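Local structure of putative permease protein, ABC transporter (Porphyromonas gingivalis, 3IS6) at residues 56-66 against 77-87; 36-46 against 171-182. The protein is probably a transmembrane transporter component of the ABC permease class, represented here by its MacB-like periplasmic core domain. All blocks are in the same frame, centred on the assembly; numbering follows the deposited sequence.

Contact 1: residues 56-66 against 77-87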
# COMPACT_ATOMS: atom_id res chain seq x y z
N LEU A 56 6.58 16.51 -19.97
CA LEU A 56 5.70 15.66 -19.22
C LEU A 56 6.54 14.74 -18.36
O LEU A 56 7.58 14.33 -18.79
CB LEU A 56 4.86 14.86 -20.19
CG LEU A 56 3.80 13.88 -19.69
CD1 LEU A 56 2.68 14.65 -19.12
CD2 LEU A 56 3.31 12.98 -20.74
N ALA A 57 6.08 14.44 -17.16
CA ALA A 57 6.65 13.40 -16.33
C ALA A 57 5.58 12.50 -15.72
O ALA A 57 4.53 12.94 -15.41
CB ALA A 57 7.45 13.96 -15.28
N THR A 58 5.88 11.24 -15.58
CA THR A 58 4.96 10.28 -15.02
C THR A 58 5.70 9.17 -14.29
O THR A 58 6.85 8.99 -14.50
CB THR A 58 3.96 9.76 -16.07
OG1 THR A 58 2.83 9.22 -15.42
CG2 THR A 58 4.55 8.72 -16.97
N ARG A 59 5.00 8.45 -13.44
CA ARG A 59 5.56 7.42 -12.61
C ARG A 59 4.80 6.10 -12.70
O ARG A 59 3.63 6.10 -12.84
CB ARG A 59 5.63 7.88 -11.16
CG ARG A 59 4.29 8.16 -10.52
CD ARG A 59 4.40 8.86 -9.20
NE ARG A 59 3.20 9.60 -8.88
CZ ARG A 59 2.93 10.15 -7.72
NH1 ARG A 59 3.75 10.07 -6.71
NH2 ARG A 59 1.80 10.80 -7.57
N THR A 60 5.51 5.00 -12.62
CA THR A 60 4.93 3.69 -12.50
C THR A 60 5.59 2.88 -11.38
O THR A 60 6.68 3.16 -11.00
CB THR A 60 5.02 2.89 -13.81
OG1 THR A 60 6.36 2.58 -14.09
CG2 THR A 60 4.47 3.65 -14.95
N THR A 61 4.89 1.90 -10.85
CA THR A 61 5.49 0.87 -10.05
C THR A 61 4.91 -0.51 -10.37
O THR A 61 3.73 -0.66 -10.44
CB THR A 61 5.45 1.20 -8.54
OG1 THR A 61 6.17 0.21 -7.82
CG2 THR A 61 4.07 1.26 -8.02
N LEU A 62 5.76 -1.49 -10.55
CA LEU A 62 5.33 -2.81 -10.92
C LEU A 62 4.92 -3.58 -9.71
O LEU A 62 5.65 -3.68 -8.80
CB LEU A 62 6.47 -3.55 -11.57
CG LEU A 62 6.20 -4.99 -11.94
CD1 LEU A 62 5.32 -5.10 -13.10
CD2 LEU A 62 7.45 -5.72 -12.20
N TYR A 63 3.70 -4.05 -9.68
CA TYR A 63 3.31 -5.02 -8.70
C TYR A 63 3.88 -6.40 -8.92
O TYR A 63 4.39 -6.99 -8.03
CB TYR A 63 1.83 -5.09 -8.49
CG TYR A 63 1.48 -6.07 -7.42
CD1 TYR A 63 1.59 -5.73 -6.10
CD2 TYR A 63 1.10 -7.36 -7.73
CE1 TYR A 63 1.30 -6.62 -5.14
CE2 TYR A 63 0.81 -8.25 -6.78
CZ TYR A 63 0.91 -7.88 -5.48
OH TYR A 63 0.61 -8.78 -4.51
N GLY A 64 3.80 -6.88 -10.14
CA GLY A 64 4.25 -8.20 -10.45
C GLY A 64 3.13 -9.10 -10.85
O GLY A 64 2.08 -8.66 -11.17
N THR A 65 3.39 -10.38 -10.81
CA THR A 65 2.46 -11.35 -11.30
C THR A 65 1.68 -12.00 -10.18
O THR A 65 2.22 -12.44 -9.24
CB THR A 65 3.18 -12.40 -12.11
OG1 THR A 65 3.79 -11.79 -13.24
CG2 THR A 65 2.25 -13.40 -12.59
N SER A 66 0.37 -12.01 -10.31
CA SER A 66 -0.50 -12.63 -9.32
C SER A 66 -1.73 -13.21 -9.98
O SER A 66 -1.93 -13.00 -11.12
CB SER A 66 -0.88 -11.65 -8.22
OG SER A 66 -1.93 -10.85 -8.61
N GLU A 77 -3.46 -15.70 -14.50
CA GLU A 77 -2.24 -15.11 -14.04
C GLU A 77 -2.08 -13.79 -14.76
O GLU A 77 -2.16 -13.74 -15.95
CB GLU A 77 -1.08 -16.05 -14.32
CG GLU A 77 0.29 -15.51 -13.97
CD GLU A 77 1.42 -16.37 -14.52
OE1 GLU A 77 1.88 -16.12 -15.64
OE2 GLU A 77 1.84 -17.29 -13.81
N THR A 78 -1.91 -12.72 -14.02
CA THR A 78 -1.82 -11.43 -14.62
C THR A 78 -0.65 -10.62 -14.08
O THR A 78 -0.39 -10.64 -12.92
CB THR A 78 -3.13 -10.64 -14.43
OG1 THR A 78 -3.05 -9.88 -13.25
CG2 THR A 78 -4.29 -11.54 -14.28
N LYS A 79 0.02 -9.90 -14.95
CA LYS A 79 1.10 -9.02 -14.55
C LYS A 79 0.59 -7.61 -14.43
O LYS A 79 0.16 -7.03 -15.39
CB LYS A 79 2.23 -9.06 -15.55
CG LYS A 79 3.44 -8.37 -15.08
CD LYS A 79 4.37 -8.05 -16.18
CE LYS A 79 5.76 -8.14 -15.78
NZ LYS A 79 6.41 -9.16 -16.57
N THR A 80 0.67 -7.08 -13.24
CA THR A 80 0.02 -5.85 -12.89
C THR A 80 0.98 -4.69 -12.66
O THR A 80 1.90 -4.78 -11.90
CB THR A 80 -0.83 -6.06 -11.64
OG1 THR A 80 -1.83 -7.02 -11.90
CG2 THR A 80 -1.45 -4.83 -11.23
N LEU A 81 0.71 -3.59 -13.31
CA LEU A 81 1.48 -2.41 -13.21
C LEU A 81 0.61 -1.24 -12.76
O LEU A 81 -0.46 -1.04 -13.24
CB LEU A 81 2.12 -2.10 -14.55
CG LEU A 81 3.01 -0.88 -14.72
CD1 LEU A 81 4.28 -1.05 -14.01
CD2 LEU A 81 3.27 -0.64 -16.13
N LEU A 82 1.12 -0.45 -11.84
CA LEU A 82 0.42 0.69 -11.34
C LEU A 82 0.89 1.95 -12.05
O LEU A 82 2.05 2.21 -12.11
CB LEU A 82 0.64 0.80 -9.86
CG LEU A 82 -0.26 0.02 -8.91
CD1 LEU A 82 -0.29 -1.37 -9.26
CD2 LEU A 82 0.16 0.18 -7.51
N ALA A 83 -0.04 2.70 -12.61
CA ALA A 83 0.24 3.82 -13.47
C ALA A 83 -0.71 5.01 -13.35
O ALA A 83 -1.75 4.90 -12.79
CB ALA A 83 0.32 3.39 -14.85
N GLU A 84 -0.28 6.14 -13.87
CA GLU A 84 -1.05 7.35 -13.91
C GLU A 84 -1.77 7.46 -15.24
O GLU A 84 -1.41 6.82 -16.18
CB GLU A 84 -0.17 8.57 -13.67
CG GLU A 84 0.66 8.54 -12.42
CD GLU A 84 1.47 9.78 -12.20
OE1 GLU A 84 2.08 10.29 -13.13
OE2 GLU A 84 1.49 10.27 -11.08
N PRO A 85 -2.77 8.33 -15.34
CA PRO A 85 -3.45 8.52 -16.60
C PRO A 85 -2.47 8.99 -17.67
O PRO A 85 -2.62 8.66 -18.78
CB PRO A 85 -4.47 9.56 -16.26
CG PRO A 85 -4.86 9.20 -14.92
CD PRO A 85 -3.63 8.76 -14.24
N ALA A 86 -1.43 9.67 -17.27
CA ALA A 86 -0.44 10.16 -18.19
C ALA A 86 0.35 9.05 -18.87
O ALA A 86 0.95 9.27 -19.87
CB ALA A 86 0.43 11.11 -17.54
N PHE A 87 0.32 7.87 -18.32
CA PHE A 87 1.01 6.74 -18.89
C PHE A 87 0.49 6.53 -20.28
O PHE A 87 1.19 6.23 -21.17
CB PHE A 87 0.71 5.52 -18.05
CG PHE A 87 1.30 4.23 -18.54
CD1 PHE A 87 2.53 3.83 -18.13
CD2 PHE A 87 0.61 3.40 -19.33
CE1 PHE A 87 3.05 2.66 -18.54
CE2 PHE A 87 1.13 2.23 -19.73
CZ PHE A 87 2.35 1.87 -19.33
O HOH W 1 2.21 6.44 -15.19

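Contact 2: residues 36-46 against 171-182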
# COMPACT_ATOMS: atom_id res chain seq x y z
N PHE A 36 21.06 3.37 -9.14
CA PHE A 36 19.66 2.97 -9.14
C PHE A 36 18.96 3.40 -10.42
O PHE A 36 19.27 4.41 -10.98
CB PHE A 36 18.85 3.57 -8.01
CG PHE A 36 19.46 3.47 -6.66
CD1 PHE A 36 20.42 2.55 -6.37
CD2 PHE A 36 19.03 4.30 -5.65
CE1 PHE A 36 20.94 2.48 -5.14
CE2 PHE A 36 19.55 4.23 -4.43
CZ PHE A 36 20.51 3.31 -4.17
N SER A 37 18.02 2.60 -10.85
CA SER A 37 17.21 2.93 -11.99
C SER A 37 15.78 3.27 -11.62
O SER A 37 14.98 3.53 -12.47
CB SER A 37 17.24 1.79 -12.96
OG SER A 37 18.46 1.73 -13.61
N GLN A 38 15.52 3.25 -10.33
CA GLN A 38 14.21 3.52 -9.77
C GLN A 38 14.32 4.57 -8.68
O GLN A 38 15.37 4.80 -8.17
CB GLN A 38 13.56 2.23 -9.28
CG GLN A 38 13.33 1.24 -10.38
CD GLN A 38 12.51 0.02 -10.01
OE1 GLN A 38 12.24 -0.80 -10.84
NE2 GLN A 38 12.11 -0.09 -8.79
N VAL A 39 13.21 5.22 -8.38
CA VAL A 39 13.16 6.33 -7.46
C VAL A 39 11.99 6.21 -6.48
O VAL A 39 11.13 5.39 -6.62
CB VAL A 39 13.03 7.64 -8.18
CG1 VAL A 39 14.19 7.89 -9.09
CG2 VAL A 39 11.77 7.70 -8.93
N SER A 40 12.02 7.09 -5.50
CA SER A 40 10.97 7.28 -4.52
C SER A 40 9.77 7.92 -5.18
O SER A 40 9.89 8.52 -6.20
CB SER A 40 11.47 8.16 -3.37
OG SER A 40 12.59 7.63 -2.73
N GLY A 41 8.61 7.79 -4.58
CA GLY A 41 7.37 8.19 -5.20
C GLY A 41 7.25 9.64 -5.57
O GLY A 41 6.67 9.97 -6.54
N GLY A 42 7.81 10.48 -4.74
CA GLY A 42 7.69 11.91 -4.83
C GLY A 42 8.33 12.57 -6.01
O GLY A 42 7.97 13.64 -6.35
N VAL A 43 9.34 11.94 -6.57
CA VAL A 43 10.17 12.55 -7.57
C VAL A 43 9.52 12.94 -8.87
O VAL A 43 9.66 14.04 -9.29
CB VAL A 43 11.33 11.65 -7.90
CG1 VAL A 43 12.18 12.26 -8.90
CG2 VAL A 43 12.07 11.32 -6.71
N ALA A 44 8.78 12.05 -9.50
CA ALA A 44 8.25 12.39 -10.81
C ALA A 44 7.33 13.60 -10.84
O ALA A 44 7.49 14.44 -11.64
CB ALA A 44 7.56 11.23 -11.41
N PRO A 45 6.37 13.69 -9.95
CA PRO A 45 5.46 14.83 -9.96
C PRO A 45 6.19 16.12 -9.72
O PRO A 45 5.87 17.09 -10.32
CB PRO A 45 4.51 14.54 -8.82
CG PRO A 45 4.90 13.28 -8.25
CD PRO A 45 5.85 12.61 -9.11
N ALA A 46 7.17 16.11 -8.84
CA ALA A 46 7.95 17.27 -8.56
C ALA A 46 8.73 17.75 -9.77
O ALA A 46 8.87 18.91 -9.99
CB ALA A 46 8.83 17.04 -7.43
N LEU A 171 3.64 7.76 -2.16
CA LEU A 171 3.54 8.64 -3.29
C LEU A 171 4.29 9.94 -3.05
O LEU A 171 4.73 10.56 -3.97
CB LEU A 171 2.09 8.89 -3.68
CG LEU A 171 1.31 7.70 -4.20
CD1 LEU A 171 -0.08 8.03 -4.48
CD2 LEU A 171 1.92 7.14 -5.39
N ASN A 172 4.38 10.35 -1.81
CA ASN A 172 5.00 11.61 -1.47
C ASN A 172 6.40 11.48 -0.91
O ASN A 172 6.99 12.44 -0.56
CB ASN A 172 4.14 12.34 -0.46
CG ASN A 172 2.86 12.84 -1.05
OD1 ASN A 172 1.82 12.78 -0.43
ND2 ASN A 172 2.93 13.33 -2.26
N ASN A 173 6.88 10.27 -0.82
CA ASN A 173 8.17 9.98 -0.24
C ASN A 173 9.37 10.39 -1.09
O ASN A 173 9.32 10.35 -2.28
CB ASN A 173 8.21 8.52 0.11
CG ASN A 173 9.47 8.12 0.76
OD1 ASN A 173 9.88 8.70 1.72
ND2 ASN A 173 10.07 7.11 0.25
N TRP A 174 10.43 10.82 -0.42
CA TRP A 174 11.70 11.12 -1.03
C TRP A 174 12.86 10.28 -0.48
O TRP A 174 13.93 10.34 -0.97
CB TRP A 174 12.02 12.60 -0.95
CG TRP A 174 11.16 13.45 -1.83
CD1 TRP A 174 9.90 13.79 -1.61
CD2 TRP A 174 11.54 14.05 -3.06
NE1 TRP A 174 9.44 14.57 -2.61
CE2 TRP A 174 10.44 14.74 -3.52
CE3 TRP A 174 12.70 14.07 -3.81
CZ2 TRP A 174 10.45 15.43 -4.69
CZ3 TRP A 174 12.71 14.76 -4.96
CH2 TRP A 174 11.61 15.44 -5.40
N ILE A 175 12.61 9.52 0.55
CA ILE A 175 13.66 8.75 1.15
C ILE A 175 13.41 7.25 1.10
O ILE A 175 12.57 6.73 1.77
CB ILE A 175 13.85 9.20 2.61
CG1 ILE A 175 14.48 10.59 2.63
CG2 ILE A 175 14.71 8.29 3.34
CD1 ILE A 175 14.39 11.28 3.93
N GLY A 176 14.17 6.57 0.27
CA GLY A 176 14.06 5.15 0.18
C GLY A 176 12.84 4.65 -0.53
O GLY A 176 12.18 5.40 -1.21
N ASN A 177 12.55 3.37 -0.37
CA ASN A 177 11.41 2.78 -1.02
C ASN A 177 11.46 3.14 -2.49
O ASN A 177 10.52 3.66 -3.01
CB ASN A 177 10.13 3.26 -0.39
CG ASN A 177 8.90 2.48 -0.83
OD1 ASN A 177 8.93 1.27 -0.93
ND2 ASN A 177 7.81 3.19 -1.07
N ASP A 178 12.60 2.89 -3.13
CA ASP A 178 12.86 3.32 -4.49
C ASP A 178 12.22 2.33 -5.45
O ASP A 178 12.89 1.65 -6.14
CB ASP A 178 14.37 3.30 -4.79
CG ASP A 178 15.20 3.97 -3.72
OD1 ASP A 178 15.18 5.18 -3.64
OD2 ASP A 178 15.92 3.28 -2.99
N ARG A 179 10.91 2.25 -5.44
CA ARG A 179 10.20 1.28 -6.23
C ARG A 179 9.50 1.81 -7.48
O ARG A 179 8.85 1.06 -8.13
CB ARG A 179 9.19 0.55 -5.36
CG ARG A 179 8.02 1.38 -4.93
CD ARG A 179 7.02 0.54 -4.19
NE ARG A 179 6.37 -0.38 -5.06
CZ ARG A 179 5.71 -1.45 -4.69
NH1 ARG A 179 5.57 -1.74 -3.43
NH2 ARG A 179 5.17 -2.21 -5.59
N TYR A 180 9.66 3.09 -7.78
CA TYR A 180 8.99 3.72 -8.90
C TYR A 180 9.95 4.02 -10.06
O TYR A 180 11.06 4.36 -9.87
CB TYR A 180 8.36 5.05 -8.48
CG TYR A 180 7.30 4.97 -7.42
CD1 TYR A 180 5.99 5.02 -7.73
CD2 TYR A 180 7.64 4.87 -6.10
CE1 TYR A 180 5.02 4.93 -6.76
CE2 TYR A 180 6.69 4.79 -5.13
CZ TYR A 180 5.39 4.82 -5.47
OH TYR A 180 4.46 4.74 -4.51
N ILE A 181 9.46 3.93 -11.27
CA ILE A 181 10.22 4.35 -12.40
C ILE A 181 9.64 5.68 -12.84
O ILE A 181 8.47 5.81 -13.00
CB ILE A 181 10.13 3.40 -13.55
CG1 ILE A 181 10.58 2.01 -13.16
CG2 ILE A 181 10.94 3.88 -14.66
CD1 ILE A 181 10.37 1.05 -14.18
N ALA A 182 10.49 6.65 -13.02
CA ALA A 182 10.03 7.96 -13.40
C ALA A 182 10.47 8.26 -14.80
O ALA A 182 11.62 8.29 -15.08
CB ALA A 182 10.57 8.95 -12.48
O HOH W 2 13.45 5.86 -12.58
O HOH W 3 8.79 5.88 -2.18

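Contact 1: residues 56-66 against 77-87
Glu-84, just past the end of strand 77-83, reaches back to strand 56-66 and holds two neighbouring residues with its two carboxylate oxygens. Its CB lies 3.5 Å from Thr-58 OG1. CG stays alongside that hydroxyl and Arg-59 O, nearly equidistant from both, and CD comes to rest against Arg-59 CG. At the tip, OE1 accepts a hydrogen bond from Thr-58 OG1 (2.6 Å) on its anti lone pair; the threonine hydroxyl, anti to its own backbone N (chi1 -159°), is thereby turned to the carboxylate. OE2 forms a salt bridge with Arg-59 NE (2.9 Å). The oxygen lies near the guanidinium plane but is itself approached from above the carboxylate, the two planes standing 80° apart. A water accepts from Glu-84 N and donates to Thr-58 OG1 and Arg-59 O, bridging the two backbones beyond the last strand pairs. Next along the strand, Thr-60 CG2 packs obliquely against the Phe-87 ring, 3.7 Å from CD1. Farther along, paired backbone bonds join Thr-61 to Leu-82 and Ser-66 to Thr-78. Between them Tyr-63 N donates to Thr-80 O (2.9 Å), and Gly-64 N adds a weak bond to the same oxygen. Strands 54-70 and 74-83 thus form an antiparallel beta hairpin interrupted by a classic bulge, with Tyr-63 and Gly-64 opposite Thr-80, within the mixed sheet of the MacB-like periplasmic domain.

Contact 2: residues 36-46 against 171-182
Segments 36-46 and 171-182 meet in a single antiparallel bridge, Val-39 N to Tyr-180 O (2.8 Å) and Tyr-180 N to Val-39 O (3.0 Å), where Arg-179 and Tyr-180 opposite Val-39 make a classic bulge. The Gln-38 side chain runs extended beyond CG, and its NE2 donates in the amide plane to a lone pair of Asp-178 O (3.3 Å). Next along the chain, Ser-40 OG gives a hydrogen bond to Gly-176 O (2.7 Å), its hydroxyl placed beside its own backbone N (chi1 -58°). The type I turn from Ser-40 to Val-43 brings two glycines against aromatic rings. Gly-41 CA sits over a face of Tyr-180, 3.7 Å from the ring centroid. Gly-42 and Val-43 lay their CA atoms over one face of Trp-174, while Ala-46 CB meets the indole edge at CZ2 (3.6 Å). Gly-42 N is also bonded to Asn-173 O (2.9 Å), and a water accepts from Gly-41 N and Asn-173 ND2 and donates to Asn-177 O. The contact thus depends on close main-chain approach: the lack of side chains at both glycines leaves room for the backbone of 171-173 as well as for the rings, while hydrogen bonds and water serve the turn's polar groups.

How the contacts relate
Both contacts reach one mixed sheet, in which strands 54-70 and 181-186 are neighbours. Contact 1 lies about 4 Å from the chain centre and contact 2 about 11 Å, measured centre to centre; each is only partly buried. They touch directly: Thr-61 OG1 probably hydrogen-bonds Arg-179 NE, and Arg-59 NH1 bonds Gly-41 O, so the arginine gripped within 56-66 against 77-87 also ties down the turn of contact 2. The first is a bulged hairpin with a charged cluster beyond its last strand pairs, nested along the chain inside the long loop that the second closes. Contact 2 instead joins mostly irregular segments through turns, CH-pi packing and water. Residues Tyr-63 and Arg-179 bring both contacts to Pro-234 of the second subunit.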